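Local coordinates for protein putative acetyl/propionyl-CoA carboxylase, alpha subunit (Methylibium petroleiphilum, PDB 2O1Q) that is probably a metal-dependent dioxygenase of the cupin superfamily, perhaps acting on acetylacetone, and binds a zinc ion, at residues A58-V63 with D103-P108; G66-T71 with D86-P91. All coordinates share one frame; numbering follows the deposited sequence.

Contact 1 (A58-V63 with D103-P108); sequences AAHVHV and DKTEFP. With ZN (zinc ion), chain C; ACT (acetate ion), chain G.
CA and CB of A59 lie 3.2 and 3.3 Å from the backbone O of D103, where the two segments come nearest. At H60 the imidazole is fixed from both nitrogens. ND1 donates to O of A58 over 2.8 Å, in the ring plane and nearly straight at 172°, which leaves NE2 to bind the zinc ion at 2.0 Å. With chi1 at 66°, CG sits between the backbone N and carbonyl carbon, turning the ring's ND1 edge toward the carbonyl of A58. A water donates to both O of H60 and OD1 of D103, bridging the segments. H62 adds its NE2 to the metal at 2.1 Å, and H102 completes the protein ligands of this cupin-type three-histidine centre. An acetate, probably from the crystallisation liquor, binds zinc through both oxygens, and OG1 of T105 donates to its O atom over 2.8 Å. A valine in place of T105 would probably leave that acetate oxygen without its second-shell donor and the ligand less firmly oriented. Strand 121-124 flanks A58 and A59, H62 reaches M115 and F117 of strand 110-118, and T105 rests on M75 and V77 of strand 74-77.

Contact 2 (G66-T71 with D86-P91); sequences GEYFLT and DTAIAP
The carbonyl oxygen of L70 is approached by two backbone carbons of the other segment, CA of P91 at 3.5 Å and CA of A90 at 3.6 Å. Both are weak CA-H...O contacts, that from P91 the straighter at 155°, and the two segments share no conventional hydrogen bond; L70 pairs through its backbone with G92 of strand 92-96, just beyond P91. The cis peptide between A90 and P91 lies at this point. Beyond it the side-chain contacts are mostly apolar. The L70 side chain extends with CG anti to the backbone N (chi1 -179°), and its CD2 branch lies against A88, 3.5 Å from CB and near the backbone carbonyl as well. The hydroxyl end of Y68 meets the same methyl from another direction, OH 3.5 Å away and the ring inclined, so that A88 is wedged between a leucine branch and a phenol. Further along, the A90 methyl presses on the main chain of T71, 3.4 Å from its C atom, while CB of P91 comes to the edge of the F69 ring, 4.3 Å from CE1. The contact thus joins the larger antiparallel sheet of the cupin-like fold, where 66-71 lies between 110-118 and 92-96, to the pair 74-77 and 86-89; the strands cross at 53°, M75 also packs on Y68 and L70, and Y11 of a neighbouring subunit covers Y68 and A88.

Contact 1 builds the zinc site, whereas contact 2 packs two sheets of the cupin-like fold beside it. Their centres lie 14 Å apart and their segments do not touch except as neighbours in sequence: strand 55-62, which carries two zinc ligands, is the strand before 66-71, after a short turn. Contact 1 supplies H60, H62 and the second-shell T105; in contact 2 the nearest atoms of the Y68 side chain are about 8 Å from that same zinc ion and about 6 Å from its acetate. Strand 74-77 offers a shared surface, since M75 and V77 touch T105 from contact 1 and Y68 from contact 2. Contact 2 also faces a neighbouring subunit, linking the barrel wall to the assembly.

Contact 1 (A58-V63 with D103-P108)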
loop_
_atom_site.group_PDB
_atom_site.type_symbol
_atom_site.label_atom_id
_atom_site.label_comp_id
_atom_site.label_asym_id
_atom_site.label_seq_id
_atom_site.Cartn_x
_atom_site.Cartn_y
_atom_site.Cartn_z
ATOM N N ALA A 58 8.924 -6.202 -23.222
ATOM C CA ALA A 58 10.317 -6.443 -22.934
ATOM C C ALA A 58 10.468 -7.006 -21.533
ATOM O O ALA A 58 9.623 -6.786 -20.627
ATOM C CB ALA A 58 11.120 -5.167 -23.077
ATOM N N ALA A 59 11.613 -7.673 -21.313
ATOM C CA ALA A 59 11.882 -8.311 -20.003
ATOM C C ALA A 59 11.843 -7.322 -18.870
ATOM O O ALA A 59 12.401 -6.232 -18.989
ATOM C CB ALA A 59 13.247 -9.004 -20.017
ATOM N N HIS A 60 11.188 -7.691 -17.792
ATOM C CA HIS A 60 10.992 -6.795 -16.690
ATOM C C HIS A 60 10.681 -7.532 -15.414
ATOM O O HIS A 60 10.323 -8.738 -15.419
ATOM C CB HIS A 60 9.911 -5.752 -17.002
ATOM C CG HIS A 60 8.551 -6.322 -17.157
ATOM N ND1 HIS A 60 8.060 -6.755 -18.363
ATOM C CD2 HIS A 60 7.563 -6.507 -16.252
ATOM C CE1 HIS A 60 6.822 -7.190 -18.181
ATOM N NE2 HIS A 60 6.509 -7.069 -16.910
ATOM N N VAL A 61 10.843 -6.810 -14.314
ATOM C CA VAL A 61 10.564 -7.277 -12.939
ATOM C C VAL A 61 9.586 -6.316 -12.266
ATOM O O VAL A 61 9.720 -5.094 -12.390
ATOM C CB VAL A 61 11.832 -7.427 -12.143
ATOM C CG1 VAL A 61 11.535 -8.076 -10.770
ATOM C CG2 VAL A 61 12.823 -8.295 -12.921
ATOM N N HIS A 62 8.577 -6.898 -11.647
ATOM C CA HIS A 62 7.637 -6.139 -10.824
ATOM C C HIS A 62 8.219 -5.917 -9.438
ATOM O O HIS A 62 8.508 -6.859 -8.720
ATOM C CB HIS A 62 6.306 -6.858 -10.695
ATOM C CG HIS A 62 5.572 -6.950 -11.989
ATOM N ND1 HIS A 62 4.442 -6.214 -12.228
ATOM C CD2 HIS A 62 5.865 -7.588 -13.157
ATOM C CE1 HIS A 62 4.009 -6.470 -13.456
ATOM N NE2 HIS A 62 4.903 -7.223 -14.064
ATOM N N VAL A 63 8.352 -4.661 -9.049
ATOM C CA VAL A 63 8.901 -4.325 -7.713
ATOM C C VAL A 63 7.796 -4.389 -6.659
ATOM O O VAL A 63 8.097 -4.450 -5.494
ATOM C CB VAL A 63 9.672 -2.972 -7.640
ATOM C CG1 VAL A 63 10.709 -2.868 -8.760
ATOM C CG2 VAL A 63 8.743 -1.798 -7.554
ATOM N N ASP A 103 10.116 -12.208 -18.226
ATOM C CA ASP A 103 11.104 -12.141 -19.334
ATOM C C ASP A 103 10.500 -11.808 -20.684
ATOM O O ASP A 103 11.070 -11.018 -21.452
ATOM C CB ASP A 103 11.865 -13.469 -19.459
ATOM C CG ASP A 103 12.807 -13.692 -18.328
ATOM O OD1 ASP A 103 12.946 -12.826 -17.446
ATOM O OD2 ASP A 103 13.414 -14.770 -18.334
ATOM N N LYS A 104 9.344 -12.361 -20.977
ATOM C CA LYS A 104 8.662 -12.108 -22.233
ATOM C C LYS A 104 7.188 -12.450 -22.112
ATOM O O LYS A 104 6.717 -13.498 -22.560
ATOM C CB LYS A 104 9.301 -12.880 -23.391
ATOM C CG LYS A 104 8.769 -12.449 -24.756
ATOM C CD LYS A 104 9.510 -13.150 -25.881
ATOM C CE LYS A 104 9.085 -12.551 -27.206
ATOM N NZ LYS A 104 9.631 -13.314 -28.372
ATOM N N THR A 105 6.437 -11.530 -21.541
ATOM C CA THR A 105 5.020 -11.632 -21.523
ATOM C C THR A 105 4.591 -11.429 -22.942
ATOM O O THR A 105 4.998 -10.467 -23.571
ATOM C CB THR A 105 4.381 -10.613 -20.636
ATOM O OG1 THR A 105 4.791 -10.856 -19.273
ATOM C CG2 THR A 105 2.811 -10.666 -20.715
ATOM N N GLU A 106 3.782 -12.337 -23.445
ATOM C CA GLU A 106 3.436 -12.319 -24.870
ATOM C C GLU A 106 1.999 -12.755 -25.088
ATOM O O GLU A 106 1.394 -13.399 -24.246
ATOM C CB GLU A 106 4.454 -13.112 -25.676
ATOM C CG GLU A 106 4.470 -14.561 -25.422
ATOM C CD GLU A 106 5.543 -15.264 -26.223
ATOM O OE1 GLU A 106 6.527 -14.663 -26.724
ATOM O OE2 GLU A 106 5.384 -16.459 -26.343
ATOM N N PHE A 107 1.528 -12.473 -26.284
ATOM C CA PHE A 107 0.125 -12.556 -26.677
ATOM C C PHE A 107 -0.044 -13.373 -27.928
ATOM O O PHE A 107 0.040 -12.892 -29.035
ATOM C CB PHE A 107 -0.393 -11.139 -26.803
ATOM C CG PHE A 107 -0.273 -10.385 -25.532
ATOM C CD1 PHE A 107 -1.250 -10.500 -24.570
ATOM C CD2 PHE A 107 0.877 -9.639 -25.249
ATOM C CE1 PHE A 107 -1.074 -9.856 -23.318
ATOM C CE2 PHE A 107 1.038 -9.033 -24.056
ATOM C CZ PHE A 107 0.038 -9.137 -23.089
ATOM N N PRO A 108 -0.213 -14.688 -27.767
ATOM C CA PRO A 108 -0.449 -15.586 -28.887
ATOM C C PRO A 108 -1.660 -15.245 -29.710
ATOM O O PRO A 108 -1.658 -15.465 -30.919
ATOM C CB PRO A 108 -0.650 -16.939 -28.214
ATOM C CG PRO A 108 -0.433 -16.769 -26.815
ATOM C CD PRO A 108 -0.124 -15.398 -26.491
HETATM ZN ZN ZN C . 4.931 -7.887 -16.038
HETATM C C ACT G . 3.118 -7.899 -17.639
HETATM O O ACT G . 4.179 -8.408 -18.060
HETATM O OXT ACT G . 3.228 -7.447 -16.477
HETATM C CH3 ACT G . 1.807 -7.819 -18.375
HETATM O O HOH W 1 12.680 -10.420 -16.389
#

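Contact 2 (G66-T71 with D86-P91)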
loop_
_atom_site.group_PDB
_atom_site.type_symbol
_atom_site.label_atom_id
_atom_site.label_comp_id
_atom_site.label_asym_id
_atom_site.label_seq_id
_atom_site.Cartn_x
_atom_site.Cartn_y
_atom_site.Cartn_z
ATOM N N GLY A 66 1.131 -6.629 -8.782
ATOM C CA GLY A 66 0.280 -6.215 -9.875
ATOM C C GLY A 66 -0.815 -7.219 -10.059
ATOM O O GLY A 66 -0.645 -8.383 -9.739
ATOM N N GLU A 67 -1.961 -6.763 -10.562
ATOM C CA GLU A 67 -3.126 -7.638 -10.763
ATOM C C GLU A 67 -3.744 -7.329 -12.116
ATOM O O GLU A 67 -3.932 -6.130 -12.461
ATOM C CB GLU A 67 -4.166 -7.359 -9.690
ATOM C CG GLU A 67 -3.704 -7.661 -8.343
ATOM C CD GLU A 67 -4.801 -7.478 -7.299
ATOM O OE1 GLU A 67 -5.881 -8.109 -7.407
ATOM O OE2 GLU A 67 -4.515 -6.810 -6.286
ATOM N N TYR A 68 -4.065 -8.341 -12.895
ATOM C CA TYR A 68 -4.638 -8.158 -14.186
ATOM C C TYR A 68 -5.940 -8.904 -14.378
ATOM O O TYR A 68 -6.175 -9.913 -13.715
ATOM C CB TYR A 68 -3.667 -8.528 -15.307
ATOM C CG TYR A 68 -3.346 -10.003 -15.426
ATOM C CD1 TYR A 68 -4.241 -10.860 -16.046
ATOM C CD2 TYR A 68 -2.146 -10.519 -14.944
ATOM C CE1 TYR A 68 -3.960 -12.219 -16.125
ATOM C CE2 TYR A 68 -1.863 -11.884 -15.066
ATOM C CZ TYR A 68 -2.793 -12.717 -15.684
ATOM O OH TYR A 68 -2.526 -14.081 -15.734
ATOM N N PHE A 69 -6.741 -8.359 -15.283
ATOM C CA PHE A 69 -7.961 -8.923 -15.799
ATOM C C PHE A 69 -7.833 -8.946 -17.321
ATOM O O PHE A 69 -7.873 -7.904 -18.001
ATOM C CB PHE A 69 -9.141 -8.107 -15.341
ATOM C CG PHE A 69 -10.502 -8.591 -15.795
ATOM C CD1 PHE A 69 -10.753 -9.832 -16.372
ATOM C CD2 PHE A 69 -11.577 -7.731 -15.635
ATOM C CE1 PHE A 69 -12.048 -10.174 -16.768
ATOM C CE2 PHE A 69 -12.835 -8.075 -16.005
ATOM C CZ PHE A 69 -13.090 -9.292 -16.560
ATOM N N LEU A 70 -7.539 -10.119 -17.842
ATOM C CA LEU A 70 -7.497 -10.380 -19.296
ATOM C C LEU A 70 -8.904 -10.538 -19.778
ATOM O O LEU A 70 -9.576 -11.534 -19.435
ATOM C CB LEU A 70 -6.702 -11.605 -19.611
ATOM C CG LEU A 70 -6.470 -12.107 -21.033
ATOM C CD1 LEU A 70 -5.498 -11.104 -21.657
ATOM C CD2 LEU A 70 -5.979 -13.561 -21.044
ATOM N N THR A 71 -9.407 -9.543 -20.524
ATOM C CA THR A 71 -10.806 -9.544 -20.928
ATOM C C THR A 71 -10.984 -10.202 -22.273
ATOM O O THR A 71 -12.104 -10.612 -22.619
ATOM C CB THR A 71 -11.342 -8.142 -20.992
ATOM O OG1 THR A 71 -10.499 -7.405 -21.857
ATOM C CG2 THR A 71 -11.323 -7.460 -19.627
ATOM N N ASP A 86 1.991 -19.313 -16.436
ATOM C CA ASP A 86 0.554 -19.381 -16.674
ATOM C C ASP A 86 0.208 -18.917 -18.082
ATOM O O ASP A 86 0.891 -18.063 -18.693
ATOM C CB ASP A 86 -0.211 -18.568 -15.607
ATOM C CG ASP A 86 -0.272 -19.289 -14.257
ATOM O OD1 ASP A 86 -0.913 -20.370 -14.213
ATOM O OD2 ASP A 86 0.273 -18.770 -13.252
ATOM N N THR A 87 -0.840 -19.519 -18.618
ATOM C CA THR A 87 -1.450 -19.071 -19.846
ATOM C C THR A 87 -2.814 -18.559 -19.452
ATOM O O THR A 87 -3.701 -19.350 -19.076
ATOM C CB THR A 87 -1.559 -20.212 -20.877
ATOM O OG1 THR A 87 -0.239 -20.671 -21.196
ATOM C CG2 THR A 87 -2.252 -19.715 -22.139
ATOM N N ALA A 88 -2.949 -17.252 -19.437
ATOM C CA ALA A 88 -4.182 -16.617 -19.140
ATOM C C ALA A 88 -5.047 -16.718 -20.374
ATOM O O ALA A 88 -4.557 -16.545 -21.506
ATOM C CB ALA A 88 -3.938 -15.225 -18.719
ATOM N N ILE A 89 -6.324 -17.040 -20.188
ATOM C CA ILE A 89 -7.258 -17.178 -21.314
ATOM C C ILE A 89 -8.491 -16.405 -20.906
ATOM O O ILE A 89 -9.019 -16.652 -19.829
ATOM C CB ILE A 89 -7.630 -18.628 -21.530
ATOM C CG1 ILE A 89 -6.382 -19.437 -21.898
ATOM C CG2 ILE A 89 -8.674 -18.778 -22.635
ATOM C CD1 ILE A 89 -6.635 -20.941 -22.126
ATOM N N ALA A 90 -8.935 -15.456 -21.722
ATOM C CA ALA A 90 -10.021 -14.559 -21.319
ATOM C C ALA A 90 -11.299 -15.398 -21.061
ATOM O O ALA A 90 -11.603 -16.349 -21.821
ATOM C CB ALA A 90 -10.273 -13.504 -22.396
ATOM N N PRO A 91 -12.028 -15.104 -19.972
ATOM C CA PRO A 91 -11.767 -14.203 -18.873
ATOM C C PRO A 91 -10.796 -14.768 -17.839
ATOM O O PRO A 91 -11.056 -15.779 -17.168
ATOM C CB PRO A 91 -13.173 -13.971 -18.325
ATOM C CG PRO A 91 -13.827 -15.236 -18.463
ATOM C CD PRO A 91 -13.293 -15.836 -19.752
#